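Local coordinates for amidase (Bacillus anthracis, PDB 5EWQ), which probably hydrolyses carboxylic acid amides to the carboxylate and ammonia, as amidase family enzymes do, at residues L85-E90 against A214-L219. Numbering follows the deposited sequence.
Sequences LNSVTE and ADFAPL
The ring of Phe216 meets Ser87 at its edge, the serine OG lying close to the ring plane, 3.9 Å from CD2. Over one face sits Ala214 CB from the same loop, 3.6 Å from the ring plane and nearer its margin than its centre. Leu85 comes in obliquely, its CD1 4.0 Å from Phe216 CE2. Leu85 CD1 also lies 3.8 Å from Ala214 CB, so the branched leucine end lets one methyl meet both residues of the 214-219 loop that take part. A flat aromatic suits this buried place because it offers carbon to its neighbours over a wide area, while alanine is small enough to sit over the ring's margin. Serine is compact enough for the ring edge, and its chi1 of 63° turns the hydroxyl toward that edge; OG is hydrogen-bonded to Asp79 OD1, at the end of helix 64-79, and makes a van der Waals contact, not a hydrogen bond, with the ring. Val211 and Ile75 also pack on Phe216. This buried contact, mostly apolar with one serine hydroxyl, joins the residues leading into edge strand 88-91 to the loop between helix 206-213 and inner strand 219-223, in the mixed-sheet α/β core of the amidase fold.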
loop_
_atom_site.group_PDB
_atom_site.type_symbol
_atom_site.label_atom_id
_atom_site.label_comp_id
_atom_site.label_asym_id
_atom_site.label_seq_id
_atom_site.Cartn_x
_atom_site.Cartn_y
_atom_site.Cartn_z
ATOM N N LEU A 85 17.700 2.331 -1.938
ATOM C CA LEU A 85 16.397 2.133 -2.564
ATOM C C LEU A 85 15.565 3.409 -2.524
ATOM O O LEU A 85 14.702 3.620 -3.378
ATOM C CB LEU A 85 15.641 0.993 -1.879
ATOM C CG LEU A 85 16.352 -0.361 -1.847
ATOM C CD1 LEU A 85 15.505 -1.398 -1.125
ATOM C CD2 LEU A 85 16.689 -0.829 -3.255
ATOM N N ASN A 86 15.837 4.251 -1.529
ATOM C CA ASN A 86 15.138 5.521 -1.354
ATOM C C ASN A 86 13.624 5.343 -1.327
ATOM O O ASN A 86 12.914 5.846 -2.199
ATOM C CB ASN A 86 15.530 6.505 -2.461
ATOM C CG ASN A 86 15.145 7.936 -2.136
ATOM O OD1 ASN A 86 14.962 8.292 -0.971
ATOM N ND2 ASN A 86 15.021 8.766 -3.166
ATOM N N SER A 87 13.138 4.617 -0.326
ATOM C CA SER A 87 11.716 4.318 -0.221
ATOM C C SER A 87 11.103 4.911 1.042
ATOM O O SER A 87 9.901 4.786 1.274
ATOM C CB SER A 87 11.489 2.808 -0.244
ATOM O OG SER A 87 12.091 2.187 0.879
ATOM N N VAL A 88 11.935 5.554 1.853
ATOM C CA VAL A 88 11.477 6.155 3.099
ATOM C C VAL A 88 11.567 7.676 3.045
ATOM O O VAL A 88 12.635 8.233 2.792
ATOM C CB VAL A 88 12.292 5.643 4.300
ATOM C CG1 VAL A 88 11.819 6.303 5.583
ATOM C CG2 VAL A 88 12.186 4.131 4.402
ATOM N N THR A 89 10.440 8.342 3.279
ATOM C CA THR A 89 10.402 9.799 3.279
ATOM C C THR A 89 10.643 10.363 4.671
ATOM O O THR A 89 11.391 11.325 4.839
ATOM C CB THR A 89 9.056 10.337 2.757
ATOM O OG1 THR A 89 7.981 9.710 3.468
ATOM C CG2 THR A 89 8.907 10.060 1.272
ATOM N N GLU A 90 10.007 9.762 5.669
ATOM C CA GLU A 90 10.088 10.276 7.028
ATOM C C GLU A 90 10.394 9.181 8.043
ATOM O O GLU A 90 10.039 8.019 7.846
ATOM C CB GLU A 90 8.782 10.978 7.403
ATOM C CG GLU A 90 8.975 12.237 8.224
ATOM C CD GLU A 90 9.545 13.378 7.404
ATOM O OE1 GLU A 90 10.317 14.187 7.963
ATOM O OE2 GLU A 90 9.216 13.468 6.201
ATOM N N ALA A 214 12.085 -5.142 1.596
ATOM C CA ALA A 214 13.484 -5.063 2.004
ATOM C C ALA A 214 13.630 -5.166 3.519
ATOM O O ALA A 214 14.700 -4.892 4.065
ATOM C CB ALA A 214 14.108 -3.774 1.499
ATOM N N ASP A 215 12.547 -5.562 4.184
ATOM C CA ASP A 215 12.516 -5.716 5.638
ATOM C C ASP A 215 12.928 -4.443 6.373
ATOM O O ASP A 215 13.734 -4.485 7.302
ATOM C CB ASP A 215 13.412 -6.879 6.074
ATOM C CG ASP A 215 12.870 -8.227 5.642
ATOM O OD1 ASP A 215 13.186 -8.664 4.515
ATOM O OD2 ASP A 215 12.128 -8.852 6.430
ATOM N N PHE A 216 12.374 -3.313 5.945
ATOM C CA PHE A 216 12.559 -2.052 6.651
ATOM C C PHE A 216 11.449 -1.890 7.683
ATOM O O PHE A 216 11.500 -1.003 8.535
ATOM C CB PHE A 216 12.558 -0.872 5.676
ATOM C CG PHE A 216 13.702 -0.888 4.701
ATOM C CD1 PHE A 216 14.885 -1.538 5.008
ATOM C CD2 PHE A 216 13.592 -0.250 3.477
ATOM C CE1 PHE A 216 15.938 -1.552 4.113
ATOM C CE2 PHE A 216 14.641 -0.261 2.577
ATOM C CZ PHE A 216 15.816 -0.912 2.895
ATOM N N ALA A 217 10.452 -2.765 7.592
ATOM C CA ALA A 217 9.299 -2.749 8.484
ATOM C C ALA A 217 8.513 -4.048 8.332
ATOM O O ALA A 217 8.505 -4.645 7.255
ATOM C CB ALA A 217 8.410 -1.548 8.191
ATOM N N PRO A 218 7.851 -4.495 9.410
ATOM C CA PRO A 218 7.043 -5.716 9.334
ATOM C C PRO A 218 5.778 -5.491 8.520
ATOM O O PRO A 218 5.392 -6.346 7.722
ATOM C CB PRO A 218 6.697 -6.012 10.802
ATOM C CG PRO A 218 7.579 -5.118 11.617
ATOM C CD PRO A 218 7.845 -3.924 10.765
ATOM N N LEU A 219 5.145 -4.342 8.729
ATOM C CA LEU A 219 3.890 -4.013 8.064
ATOM C C LEU A 219 3.935 -2.612 7.466
ATOM O O LEU A 219 4.771 -1.792 7.847
ATOM C CB LEU A 219 2.725 -4.127 9.048
ATOM C CG LEU A 219 2.589 -5.478 9.749
ATOM C CD1 LEU A 219 1.502 -5.428 10.799
ATOM C CD2 LEU A 219 2.304 -6.568 8.735
#